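Local structure of rutinosidase (Aspergillus niger, 6I1A) at residues I93-A98 and I134-L139; W157-T162 and A210-G215; N193-N198 and M240-F245; F263-Y268 and F297-G302. The protein hydrolyses glycosidic bonds as a secreted glycosyl hydrolase of family 5, a rutinosidase that is also predicted to release glucose from beta-1,3-glucans. All coordinates share one frame; numbering follows the deposited sequence. Where two conformers were deposited one is given.

Interaction 1 of 4, residues I93-A98 and I134-L139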
# COMPACT_ATOMS: atom_id res chain seq x y z
N ILE A 93 -11.03 -25.32 1.59
CA ILE A 93 -10.13 -26.46 1.67
C ILE A 93 -9.02 -26.37 0.64
O ILE A 93 -9.23 -26.72 -0.55
CB ILE A 93 -10.89 -27.82 1.59
CG1 ILE A 93 -12.10 -27.86 2.50
CG2 ILE A 93 -9.89 -28.91 1.86
CD1 ILE A 93 -12.87 -29.15 2.50
N PRO A 94 -7.84 -25.88 1.02
CA PRO A 94 -6.68 -25.82 0.13
C PRO A 94 -6.17 -27.24 -0.14
O PRO A 94 -5.98 -28.03 0.77
CB PRO A 94 -5.64 -25.00 0.91
CG PRO A 94 -6.48 -24.21 1.87
CD PRO A 94 -7.59 -25.15 2.28
N THR A 95 -5.94 -27.52 -1.43
CA THR A 95 -5.39 -28.80 -1.88
C THR A 95 -4.17 -28.51 -2.76
O THR A 95 -4.08 -27.44 -3.41
CB THR A 95 -6.44 -29.59 -2.65
OG1 THR A 95 -6.81 -28.98 -3.90
CG2 THR A 95 -7.70 -29.85 -1.86
N THR A 96 -3.24 -29.47 -2.82
CA THR A 96 -2.21 -29.40 -3.87
C THR A 96 -2.82 -29.93 -5.18
O THR A 96 -3.76 -30.72 -5.15
CB THR A 96 -0.95 -30.17 -3.54
OG1 THR A 96 -1.26 -31.57 -3.62
CG2 THR A 96 -0.42 -29.84 -2.16
N TYR A 97 -2.22 -29.56 -6.29
CA TYR A 97 -2.72 -30.12 -7.58
C TYR A 97 -2.52 -31.64 -7.58
O TYR A 97 -3.21 -32.33 -8.36
CB TYR A 97 -2.08 -29.49 -8.82
CG TYR A 97 -0.61 -29.67 -8.95
CD1 TYR A 97 -0.08 -30.89 -9.37
CD2 TYR A 97 0.30 -28.66 -8.60
CE1 TYR A 97 1.27 -31.08 -9.50
CE2 TYR A 97 1.67 -28.87 -8.70
CZ TYR A 97 2.15 -30.09 -9.18
OH TYR A 97 3.51 -30.31 -9.24
N ALA A 98 -1.55 -32.14 -6.83
CA ALA A 98 -1.17 -33.57 -6.84
C ALA A 98 -2.26 -34.40 -6.19
O ALA A 98 -2.23 -35.65 -6.29
CB ALA A 98 0.16 -33.75 -6.18
N ILE A 134 -13.50 -25.66 -2.77
CA ILE A 134 -12.36 -26.51 -3.11
C ILE A 134 -11.33 -25.62 -3.83
O ILE A 134 -11.65 -25.06 -4.91
CB ILE A 134 -12.73 -27.75 -3.94
CG1 ILE A 134 -13.74 -28.63 -3.21
CG2 ILE A 134 -11.45 -28.49 -4.32
CD1 ILE A 134 -14.26 -29.76 -4.09
N ASP A 135 -10.16 -25.43 -3.23
CA ASP A 135 -9.12 -24.56 -3.76
C ASP A 135 -7.95 -25.40 -4.26
O ASP A 135 -7.35 -26.17 -3.48
CB ASP A 135 -8.73 -23.62 -2.60
CG ASP A 135 -7.35 -23.02 -2.70
OD1 ASP A 135 -6.84 -22.69 -3.78
OD2 ASP A 135 -6.81 -22.78 -1.57
N THR A 136 -7.58 -25.24 -5.53
CA THR A 136 -6.34 -25.81 -6.07
C THR A 136 -5.21 -24.82 -5.77
O THR A 136 -5.00 -23.89 -6.58
CB THR A 136 -6.49 -26.22 -7.54
OG1 THR A 136 -6.93 -25.11 -8.29
CG2 THR A 136 -7.54 -27.30 -7.64
N HIS A 137 -4.59 -24.98 -4.59
CA HIS A 137 -3.69 -23.98 -4.03
C HIS A 137 -2.41 -23.85 -4.83
O HIS A 137 -1.87 -22.73 -4.98
CB HIS A 137 -3.40 -24.41 -2.58
CG HIS A 137 -3.22 -23.29 -1.61
ND1 HIS A 137 -4.22 -22.40 -1.36
CD2 HIS A 137 -2.23 -23.07 -0.69
CE1 HIS A 137 -3.82 -21.61 -0.38
NE2 HIS A 137 -2.63 -21.98 0.06
N SER A 138 -1.95 -24.97 -5.39
CA SER A 138 -0.82 -25.02 -6.33
C SER A 138 -1.32 -25.47 -7.71
O SER A 138 -2.32 -26.21 -7.77
CB SER A 138 0.27 -25.97 -5.86
OG SER A 138 -0.26 -27.18 -5.35
N LEU A 139 -0.58 -25.10 -8.73
CA LEU A 139 -0.82 -25.64 -10.11
C LEU A 139 0.53 -26.06 -10.67
O LEU A 139 1.59 -25.60 -10.25
CB LEU A 139 -1.46 -24.61 -11.02
CG LEU A 139 -2.87 -24.16 -10.64
CD1 LEU A 139 -3.33 -23.02 -11.53
CD2 LEU A 139 -3.84 -25.35 -10.67
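Thr95 grips Asp135 twice, and this double hold marks the tight part of the contact. Thr95 N donates to Asp135 O at 2.8 Å, nearly along the C=O axis, while Thr95 OG1 reaches the same oxygen at 2.9 Å from above the carbonyl plane. A chi1 of 67° places the hydroxyl between the backbone N and the carbonyl carbon, which directs it toward the Asp135 carbonyl. The ladder continues in parallel register: Asp135 N bonds to Ile93 O at 3.1 Å and His137 N to Thr95 O at 2.8 Å, with the strand directions 29° apart. On the side carrying Pro94 and Asp135, Pro94 CB lies over one face of the His137 imidazole, 3.9 Å from its centroid, a CH-pi contact. The rotation of that ring is held by His137 ND1, which donates to the syn side of Asp135 OD2 at 2.6 Å; OD2 in turn packs on Pro94 CB.

Past the strands regular pairing ends and the bonding thins to one longer link, Tyr97 N to Ser138 OG at 3.2 Å. Packing stays close, with Tyr97 CD2 3.3 Å from Leu139 C, and no side is exposed; Ser138 O is buried without a partner. Glu150 and Ser106 bond the Tyr97 hydroxyl, and the Tyr97 side chain lies beside a 1,2-ethanediol, probably from the crystallisation liquor.

Strands 90-95 and 131-136 belong to one beta-alpha-beta unit: Ile93 and Thr95 pack on Leu117 of the connecting helix 113-128, Ile134 and Thr136 on helix 161-179, whereas Asp135 and His137 touch Asn193 beyond strand 187-190.

Interaction 2 of 4, residues W157-T162 and A210-G215. With NAG (2-acetamido-2-deoxy-beta-D-glucopyranose), chain D; NAG (2-acetamido-2-deoxy-beta-D-glucopyranose), chain E.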
# COMPACT_ATOMS: atom_id res chain seq x y z
N TRP A 157 4.75 -22.06 -14.33
CA TRP A 157 3.38 -22.11 -14.85
C TRP A 157 3.09 -21.01 -15.88
O TRP A 157 2.38 -21.24 -16.87
CB TRP A 157 2.42 -22.02 -13.68
CG TRP A 157 0.96 -22.03 -14.02
CD1 TRP A 157 0.18 -23.14 -14.13
CD2 TRP A 157 0.09 -20.90 -14.13
NE1 TRP A 157 -1.11 -22.78 -14.37
CE2 TRP A 157 -1.21 -21.40 -14.33
CE3 TRP A 157 0.25 -19.52 -14.05
CZ2 TRP A 157 -2.33 -20.60 -14.54
CZ3 TRP A 157 -0.86 -18.72 -14.19
CH2 TRP A 157 -2.13 -19.23 -14.38
N PHE A 158 3.59 -19.80 -15.64
CA PHE A 158 3.29 -18.66 -16.48
C PHE A 158 3.74 -18.91 -17.94
O PHE A 158 4.91 -19.30 -18.16
CB PHE A 158 3.94 -17.37 -15.97
CG PHE A 158 3.28 -16.88 -14.70
CD1 PHE A 158 2.20 -16.03 -14.79
CD2 PHE A 158 3.81 -17.20 -13.47
CE1 PHE A 158 1.53 -15.63 -13.63
CE2 PHE A 158 3.18 -16.74 -12.31
CZ PHE A 158 2.06 -15.95 -12.41
N TYR A 159 2.84 -18.62 -18.87
CA TYR A 159 3.09 -18.57 -20.35
C TYR A 159 3.47 -19.96 -20.88
O TYR A 159 4.05 -20.05 -21.98
CB TYR A 159 4.22 -17.59 -20.68
CG TYR A 159 4.19 -16.32 -19.88
CD1 TYR A 159 3.08 -15.51 -19.86
CD2 TYR A 159 5.28 -15.94 -19.11
CE1 TYR A 159 3.05 -14.33 -19.11
CE2 TYR A 159 5.28 -14.78 -18.35
CZ TYR A 159 4.14 -13.99 -18.32
OH TYR A 159 4.16 -12.87 -17.53
N ASN A 160 3.16 -21.02 -20.15
CA ASN A 160 3.60 -22.38 -20.51
C ASN A 160 2.39 -23.25 -20.83
O ASN A 160 1.56 -23.54 -19.94
CB ASN A 160 4.52 -22.91 -19.44
CG ASN A 160 5.01 -24.32 -19.68
OD1 ASN A 160 4.23 -25.26 -19.94
ND2 ASN A 160 6.33 -24.45 -19.57
N GLU A 161 2.28 -23.72 -22.08
CA GLU A 161 1.09 -24.48 -22.50
C GLU A 161 1.06 -25.88 -21.90
O GLU A 161 -0.05 -26.42 -21.75
CB GLU A 161 1.09 -24.63 -24.03
CG GLU A 161 -0.21 -25.15 -24.60
CD GLU A 161 -0.19 -25.01 -26.13
OE1 GLU A 161 -0.35 -23.85 -26.59
OE2 GLU A 161 0.10 -26.01 -26.81
N THR A 162 2.20 -26.48 -21.61
CA THR A 162 2.20 -27.79 -20.91
C THR A 162 1.50 -27.65 -19.56
O THR A 162 0.55 -28.39 -19.21
CB THR A 162 3.62 -28.31 -20.64
OG1 THR A 162 4.33 -28.37 -21.88
CG2 THR A 162 3.69 -29.63 -19.90
N ALA A 210 2.93 -7.48 -7.02
CA ALA A 210 3.37 -8.89 -7.08
C ALA A 210 2.99 -9.52 -8.42
O ALA A 210 3.58 -10.57 -8.75
CB ALA A 210 2.70 -9.64 -5.98
N LEU A 211 2.13 -8.92 -9.20
CA LEU A 211 1.66 -9.48 -10.50
C LEU A 211 1.73 -8.40 -11.56
O LEU A 211 1.05 -7.35 -11.40
CB LEU A 211 0.25 -10.07 -10.31
CG LEU A 211 -0.37 -10.76 -11.55
CD1 LEU A 211 0.40 -12.05 -11.90
CD2 LEU A 211 -1.84 -11.06 -11.32
N THR A 212 2.52 -8.64 -12.59
CA THR A 212 2.63 -7.70 -13.73
C THR A 212 1.42 -7.80 -14.65
O THR A 212 0.65 -8.76 -14.58
CB THR A 212 3.90 -7.91 -14.56
OG1 THR A 212 3.76 -9.12 -15.31
CG2 THR A 212 5.13 -8.00 -13.69
N ASP A 213 1.21 -6.80 -15.53
CA ASP A 213 0.14 -6.89 -16.52
C ASP A 213 0.34 -8.11 -17.43
O ASP A 213 -0.66 -8.77 -17.79
CB ASP A 213 0.07 -5.61 -17.36
CG ASP A 213 -0.72 -4.46 -16.72
OD1 ASP A 213 -1.57 -4.64 -15.75
OD2 ASP A 213 -0.50 -3.33 -17.19
N HIS A 214 1.57 -8.44 -17.78
CA HIS A 214 1.86 -9.62 -18.61
C HIS A 214 1.41 -10.89 -17.86
O HIS A 214 0.76 -11.76 -18.45
CB HIS A 214 3.37 -9.63 -18.87
CG HIS A 214 3.88 -10.60 -19.86
ND1 HIS A 214 4.83 -11.57 -19.52
CD2 HIS A 214 3.65 -10.73 -21.19
CE1 HIS A 214 5.14 -12.26 -20.61
NE2 HIS A 214 4.39 -11.80 -21.64
N GLY A 215 1.82 -11.04 -16.60
CA GLY A 215 1.38 -12.20 -15.82
C GLY A 215 -0.11 -12.20 -15.64
O GLY A 215 -0.72 -13.27 -15.70
C1 NAG D . 6.92 -25.79 -19.59
C2 NAG D . 7.58 -26.28 -20.88
C3 NAG D . 8.21 -27.64 -20.55
C4 NAG D . 9.16 -27.49 -19.40
C5 NAG D . 8.50 -26.93 -18.13
C6 NAG D . 9.50 -26.58 -17.02
C7 NAG D . 6.62 -25.65 -23.02
C8 NAG D . 5.53 -25.98 -23.97
N2 NAG D . 6.63 -26.41 -21.94
O3 NAG D . 9.03 -28.04 -21.69
O4 NAG D . 9.67 -28.80 -19.00
O5 NAG D . 7.85 -25.71 -18.51
O6 NAG D . 8.71 -26.35 -15.85
O7 NAG D . 7.48 -24.78 -23.19
C1 NAG E . -2.23 -28.78 -24.99
C2 NAG E . -1.09 -29.36 -25.86
C3 NAG E . -1.54 -29.20 -27.34
C4 NAG E . -2.91 -29.75 -27.59
C5 NAG E . -3.88 -29.12 -26.60
C6 NAG E . -5.27 -29.64 -26.78
C7 NAG E . 1.18 -29.10 -25.02
C8 NAG E . 2.33 -28.17 -24.91
N2 NAG E . 0.11 -28.62 -25.67
O3 NAG E . -0.53 -29.73 -28.24
O4 NAG E . -3.31 -29.30 -28.96
O5 NAG E . -3.43 -29.51 -25.28
O6 NAG E . -5.23 -31.04 -26.63
O7 NAG E . 1.19 -30.23 -24.49
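Phe158 supplies the apolar part of this contact. Its CE1 atom lies 4.1 Å from Leu211 CD1, and the edge of the ring is turned to the Gly215 carbonyl, with Phe158 CE1 3.9 Å from Gly215 O. One face of the same ring is covered by Trp157.

The aromatic part pairs Tyr159 with His214. Their centroids are 4.0 Å apart and their planes make 40°, an oblique meeting; His214 CE1 lies over one face of the Tyr159 ring and Phe158 CB over the opposite one. Tyr159 was modelled in two conformers and comes implausibly close to the imidazole in this one, which makes the detail of the pair doubtful.

The clear protein hydrogen bond here lies within 210-215. Thr212 OG1 accepts from Gly215 N at 3.0 Å, almost straight at 176°, a capping bond on helix 213-233; the same hydroxyl is bonded to Asp197.

Covalent and glycan contacts lie at the far end of 157-162. Asn160 ND2 is joined to C1 of an N-acetylglucosamine at 1.5 Å, and N2 of that sugar donates to Thr162 OG1 at 3.0 Å. A second glycan donates from its N2 to Glu161 OE2 at 2.8 Å.

Asn160-Glu161-Thr162 is thus an occupied N-glycosylation sequon, whose asparagine is the last residue of a type II turn (Trp157 to Asn160). Asn160 and Thr212 both hold N-cap positions, marking the starts of two peripheral helices of a TIM barrel.

Interaction 3 of 4, residues N193-N198 and M240-F245. With NAG (2-acetamido-2-deoxy-beta-D-glucopyranose), chain F; EDO (1,2-ethanediol), chain K; EDO (1,2-ethanediol), chain H.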
# COMPACT_ATOMS: atom_id res chain seq x y z
N ASN A 193 -4.63 -19.84 -6.60
CA ASN A 193 -4.41 -19.13 -5.32
C ASN A 193 -3.15 -18.30 -5.42
O ASN A 193 -2.06 -18.84 -5.72
CB ASN A 193 -4.27 -20.14 -4.20
CG ASN A 193 -4.07 -19.45 -2.87
OD1 ASN A 193 -5.03 -18.94 -2.30
ND2 ASN A 193 -2.82 -19.42 -2.38
N GLU A 194 -3.25 -16.98 -5.22
CA GLU A 194 -2.12 -16.05 -5.11
C GLU A 194 -1.10 -16.23 -6.23
O GLU A 194 0.11 -16.31 -5.97
CB GLU A 194 -1.50 -16.12 -3.71
CG GLU A 194 -2.44 -15.72 -2.62
CD GLU A 194 -1.81 -15.77 -1.23
OE1 GLU A 194 -0.59 -15.99 -1.08
OE2 GLU A 194 -2.57 -15.41 -0.24
N PRO A 195 -1.53 -16.16 -7.51
CA PRO A 195 -0.55 -16.12 -8.59
C PRO A 195 0.28 -14.84 -8.49
O PRO A 195 -0.27 -13.75 -8.22
CB PRO A 195 -1.43 -16.15 -9.86
CG PRO A 195 -2.74 -15.52 -9.41
CD PRO A 195 -2.90 -15.98 -7.98
N ALA A 196 1.58 -14.92 -8.74
CA ALA A 196 2.49 -13.77 -8.65
C ALA A 196 3.71 -14.06 -9.50
O ALA A 196 4.33 -15.09 -9.30
CB ALA A 196 2.84 -13.52 -7.22
N ASP A 197 4.02 -13.13 -10.42
CA ASP A 197 5.18 -13.26 -11.30
C ASP A 197 6.24 -12.23 -11.00
O ASP A 197 7.26 -12.19 -11.77
CB ASP A 197 4.81 -13.19 -12.79
CG ASP A 197 4.33 -11.84 -13.19
OD1 ASP A 197 3.88 -11.09 -12.32
OD2 ASP A 197 4.36 -11.52 -14.42
N ASN A 198 6.08 -11.36 -10.00
CA ASN A 198 7.03 -10.24 -9.78
C ASN A 198 7.47 -10.20 -8.33
O ASN A 198 7.86 -9.09 -7.85
CB ASN A 198 6.45 -8.92 -10.20
CG ASN A 198 7.49 -7.84 -10.30
OD1 ASN A 198 8.61 -8.09 -10.75
ND2 ASN A 198 7.13 -6.63 -9.82
N MET A 240 -14.72 -19.16 -7.93
CA MET A 240 -14.11 -18.17 -7.04
C MET A 240 -12.71 -17.83 -7.56
O MET A 240 -11.82 -18.72 -7.65
CB MET A 240 -14.04 -18.75 -5.64
CG MET A 240 -13.35 -17.80 -4.64
SD MET A 240 -13.58 -18.29 -2.90
CE MET A 240 -15.27 -17.80 -2.64
N PHE A 241 -12.55 -16.59 -7.96
CA PHE A 241 -11.33 -16.04 -8.57
C PHE A 241 -10.52 -15.32 -7.51
O PHE A 241 -10.96 -14.26 -7.01
CB PHE A 241 -11.69 -15.13 -9.73
CG PHE A 241 -10.52 -14.53 -10.45
CD1 PHE A 241 -9.24 -15.07 -10.37
CD2 PHE A 241 -10.72 -13.43 -11.25
CE1 PHE A 241 -8.16 -14.47 -11.02
CE2 PHE A 241 -9.65 -12.85 -11.92
CZ PHE A 241 -8.37 -13.35 -11.80
N GLN A 242 -9.36 -15.90 -7.16
CA GLN A 242 -8.36 -15.25 -6.29
C GLN A 242 -7.40 -14.48 -7.20
O GLN A 242 -6.47 -15.08 -7.76
CB GLN A 242 -7.66 -16.32 -5.45
CG GLN A 242 -7.06 -15.82 -4.16
CD GLN A 242 -6.10 -14.67 -4.37
OE1 GLN A 242 -4.99 -14.88 -4.89
NE2 GLN A 242 -6.51 -13.44 -4.03
N GLY A 243 -7.70 -13.19 -7.43
CA GLY A 243 -6.95 -12.37 -8.39
C GLY A 243 -5.71 -11.76 -7.79
O GLY A 243 -5.46 -10.56 -7.95
N SER A 244 -4.89 -12.58 -7.15
CA SER A 244 -3.62 -12.12 -6.54
C SER A 244 -3.99 -11.03 -5.52
O SER A 244 -4.98 -11.15 -4.81
CB SER A 244 -2.63 -11.69 -7.61
OG SER A 244 -1.31 -11.54 -7.09
N PHE A 245 -3.22 -9.96 -5.48
CA PHE A 245 -3.42 -8.83 -4.54
C PHE A 245 -3.77 -7.60 -5.33
O PHE A 245 -3.64 -6.50 -4.79
CB PHE A 245 -2.18 -8.66 -3.66
CG PHE A 245 -1.76 -9.93 -2.97
CD1 PHE A 245 -2.47 -10.40 -1.86
CD2 PHE A 245 -0.72 -10.67 -3.47
CE1 PHE A 245 -2.08 -11.61 -1.28
CE2 PHE A 245 -0.34 -11.86 -2.90
CZ PHE A 245 -1.02 -12.33 -1.81
C1 NAG F . 8.11 -5.55 -9.84
C2 NAG F . 7.46 -4.21 -10.23
C3 NAG F . 8.54 -3.09 -10.02
C4 NAG F . 9.09 -3.12 -8.61
C5 NAG F . 9.70 -4.47 -8.35
C6 NAG F . 10.26 -4.60 -6.97
C7 NAG F . 5.69 -4.29 -11.90
C8 NAG F . 5.37 -4.21 -13.38
N2 NAG F . 6.97 -4.24 -11.58
O3 NAG F . 7.87 -1.81 -10.21
O4 NAG F . 10.19 -2.16 -8.54
O5 NAG F . 8.63 -5.46 -8.52
O6 NAG F . 11.04 -5.78 -6.80
O7 NAG F . 4.80 -4.46 -11.05
C1 EDO K . 0.73 -15.41 2.03
O1 EDO K . 0.34 -16.50 1.26
C2 EDO K . -0.46 -14.70 2.56
O2 EDO K . -1.19 -13.94 1.55
C1 EDO H . -9.40 -9.45 -6.67
O1 EDO H . -8.23 -8.95 -7.25
C2 EDO H . -9.02 -10.37 -5.59
O2 EDO H . -9.47 -11.61 -5.83
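Gln242 turns its amide almost perpendicular to the Glu194 carboxylate, the two planes standing 82° apart. The side chain bends at chi2 (-55°), which brings OE1 to the backbone of the other segment, where Glu194 N donates to it at 2.7 Å from 15° off the carbonyl plane. The other end of the amide is fixed by Gln242 NE2, which donates to Ser244 O at 2.9 Å, a partner lying in the Gln242 amide plane, and also to Asp264 O.

Glu194, extended beyond CG, passes obliquely beside Phe245: its CD atom is 3.6 Å from Phe245 CZ. Both carboxylate oxygens accept from one 1,2-ethanediol, a probable crystallisation additive, whose O1 is 2.6 Å from Glu194 OE1 and O2 2.7 Å from Glu194 OE2. His266 ND1 is a further partner of Glu194 OE2. Ser244 OG closes the contact, donating to Pro195 O at 2.7 Å.

Asn193-Glu194-Pro195 matches the Asn-Glu-Pro signature of glycosyl hydrolase family 5. This loop follows strand 187-190 and packs against the segment that continues from strand 239-241; Asn193 and Gln242 touch His266 of strand 261-269, while Pro195 and Phe241 pack on Val219 of helix 213-233.

Interaction 4 of 4, residues F263-Y268 and F297-G302. With EDO (1,2-ethanediol), chain H.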
# COMPACT_ATOMS: atom_id res chain seq x y z
N PHE A 263 -15.15 -13.03 -6.20
CA PHE A 263 -13.73 -12.80 -5.92
C PHE A 263 -13.36 -13.31 -4.52
O PHE A 263 -14.17 -13.18 -3.61
CB PHE A 263 -13.40 -11.32 -6.01
CG PHE A 263 -13.42 -10.77 -7.40
CD1 PHE A 263 -12.39 -11.07 -8.26
CD2 PHE A 263 -14.34 -9.79 -7.74
CE1 PHE A 263 -12.35 -10.53 -9.54
CE2 PHE A 263 -14.32 -9.24 -9.02
CZ PHE A 263 -13.30 -9.61 -9.90
N ASP A 264 -12.15 -13.81 -4.40
CA ASP A 264 -11.56 -14.19 -3.09
C ASP A 264 -10.45 -13.21 -2.80
O ASP A 264 -9.41 -13.18 -3.52
CB ASP A 264 -10.99 -15.59 -3.17
CG ASP A 264 -10.21 -16.02 -1.95
OD1 ASP A 264 -10.24 -15.26 -0.96
OD2 ASP A 264 -9.59 -17.14 -1.92
N THR A 265 -10.63 -12.33 -1.82
CA THR A 265 -9.59 -11.42 -1.37
C THR A 265 -8.88 -11.94 -0.13
O THR A 265 -9.52 -12.60 0.69
CB THR A 265 -10.14 -10.01 -1.12
OG1 THR A 265 -11.22 -10.14 -0.18
CG2 THR A 265 -10.57 -9.34 -2.41
N HIS A 266 -7.58 -11.73 -0.07
CA HIS A 266 -6.78 -12.21 1.08
C HIS A 266 -6.21 -10.98 1.77
O HIS A 266 -5.51 -10.20 1.13
CB HIS A 266 -5.63 -13.11 0.62
CG HIS A 266 -6.08 -14.41 0.07
ND1 HIS A 266 -5.18 -15.38 -0.37
CD2 HIS A 266 -7.31 -14.92 -0.09
CE1 HIS A 266 -5.88 -16.43 -0.81
NE2 HIS A 266 -7.20 -16.18 -0.68
N HIS A 267 -6.51 -10.79 3.05
CA HIS A 267 -6.07 -9.59 3.80
C HIS A 267 -5.30 -10.00 5.04
O HIS A 267 -5.90 -10.60 5.96
CB HIS A 267 -7.30 -8.73 4.20
CG HIS A 267 -8.05 -8.18 3.04
ND1 HIS A 267 -7.44 -7.51 2.01
CD2 HIS A 267 -9.38 -8.24 2.77
CE1 HIS A 267 -8.40 -7.14 1.15
NE2 HIS A 267 -9.59 -7.58 1.57
N TYR A 268 -4.03 -9.64 5.07
CA TYR A 268 -3.13 -9.92 6.19
C TYR A 268 -2.43 -8.67 6.63
O TYR A 268 -2.36 -7.66 5.92
CB TYR A 268 -2.12 -11.00 5.76
CG TYR A 268 -2.69 -12.38 5.59
CD1 TYR A 268 -3.06 -13.11 6.70
CD2 TYR A 268 -2.89 -12.95 4.33
CE1 TYR A 268 -3.52 -14.42 6.60
CE2 TYR A 268 -3.33 -14.26 4.23
CZ TYR A 268 -3.65 -14.98 5.36
OH TYR A 268 -4.00 -16.32 5.24
N PHE A 297 -19.26 -7.60 -8.98
CA PHE A 297 -19.28 -8.98 -8.48
C PHE A 297 -19.17 -9.03 -6.94
O PHE A 297 -18.60 -8.14 -6.31
CB PHE A 297 -18.09 -9.74 -9.07
CG PHE A 297 -18.18 -9.89 -10.59
CD1 PHE A 297 -19.05 -10.81 -11.11
CD2 PHE A 297 -17.41 -9.10 -11.41
CE1 PHE A 297 -19.20 -10.92 -12.49
CE2 PHE A 297 -17.54 -9.22 -12.80
CZ PHE A 297 -18.42 -10.13 -13.31
N PRO A 298 -19.66 -10.14 -6.38
CA PRO A 298 -19.55 -10.33 -4.93
C PRO A 298 -18.09 -10.66 -4.59
O PRO A 298 -17.31 -11.17 -5.42
CB PRO A 298 -20.47 -11.47 -4.61
CG PRO A 298 -20.59 -12.25 -5.93
CD PRO A 298 -20.45 -11.19 -6.99
N VAL A 299 -17.72 -10.39 -3.32
CA VAL A 299 -16.38 -10.61 -2.76
C VAL A 299 -16.53 -11.45 -1.50
O VAL A 299 -17.41 -11.22 -0.69
CB VAL A 299 -15.69 -9.28 -2.46
CG1 VAL A 299 -14.36 -9.43 -1.70
CG2 VAL A 299 -15.47 -8.51 -3.76
N PHE A 300 -15.62 -12.38 -1.32
CA PHE A 300 -15.48 -13.17 -0.08
C PHE A 300 -14.02 -13.05 0.39
O PHE A 300 -13.13 -13.19 -0.43
CB PHE A 300 -15.83 -14.61 -0.36
CG PHE A 300 -15.85 -15.56 0.82
CD1 PHE A 300 -16.87 -15.48 1.75
CD2 PHE A 300 -14.86 -16.50 1.02
CE1 PHE A 300 -16.91 -16.34 2.85
CE2 PHE A 300 -14.87 -17.36 2.10
CZ PHE A 300 -15.93 -17.30 2.99
N VAL A 301 -13.79 -12.81 1.68
CA VAL A 301 -12.43 -12.63 2.21
C VAL A 301 -11.95 -14.02 2.57
O VAL A 301 -12.12 -14.49 3.72
CB VAL A 301 -12.39 -11.62 3.37
CG1 VAL A 301 -10.98 -11.52 3.91
CG2 VAL A 301 -12.87 -10.28 2.88
N GLY A 302 -11.43 -14.76 1.59
CA GLY A 302 -11.14 -16.18 1.81
C GLY A 302 -9.96 -16.49 2.70
O GLY A 302 -9.83 -17.68 3.08
C1 EDO H . -9.40 -9.45 -6.67
O1 EDO H . -8.23 -8.95 -7.25
C2 EDO H . -9.02 -10.37 -5.59
O2 EDO H . -9.47 -11.61 -5.83
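Phe263 packs against Phe297 and Val299, and its side chain can be followed outward from the strand. CB lies 4.2 Å from Val299 CG2. With CG anti to the carbonyl carbon (chi1 -71°), the ring is carried toward Phe297 and the Pro298 carbonyl. CD1 then meets a 1,2-ethanediol, probably an additive, obliquely, 3.8 Å from its C1. The other side turns to the second segment: CD2 borders Phe297 CB and the Pro298 carbonyl oxygen, and Phe263 CE2 is 3.8 Å from Phe297 CB. The two phenyl planes are 84° apart and the rings meet obliquely. Pro248 and Trp251 of helix 248-252 also pack on Phe263.

The backbone beneath this packing is a parallel ladder. Phe263 N donates to Pro298 O at 3.0 Å, Phe300 N to Phe263 O at 2.8 Å, and Thr265 N to Phe300 O at 3.0 Å, while the strand directions diverge by 42°, a strong twist. On the same side as Phe263, Thr265 OG1 lies against methyl groups of both Val299 and Val301.

Asp264 points to the opposite side of the sheet. Its OD1 receives a weak, bent bond from Gly302 N at 2.9 Å, and its OD2 takes His266 NE2 at 2.9 Å from above the carboxylate plane; ND1 of that ring is hydrogen-bonded to Glu194. Arg92 forms a salt bridge with the same OD2.

One face thus carries Phe263, Thr265, Val299 and Val301, the other Asp264 with its polar partners and Phe300. Parallel strands 261-269 and 299-308, linked by helix 280-290, form a beta-alpha-beta unit of a TIM barrel.

In the fold
The four contacts follow the family 5 barrel along the chain: interaction 1 first, interactions 2 and 3 with alternating segments, interaction 4 last. Interaction 1 lies in the parallel sheet holding strands 90-95 and 131-136, whereas interactions 3 and 4 meet in the sheet of strands 239-241, 261-269 and 299-308. Interaction 3 is the hub: its centre is about 13 Å from that of interaction 1 and about 11 Å from those of interactions 2 and 4, and it touches all three. Interactions 2 and 4, with centres about 22 Å apart, do not meet. Buried interactions 1, 3 and 4 line the barrel strands and the loops after them; interaction 2 lies further out, at the glycosylated helix starts.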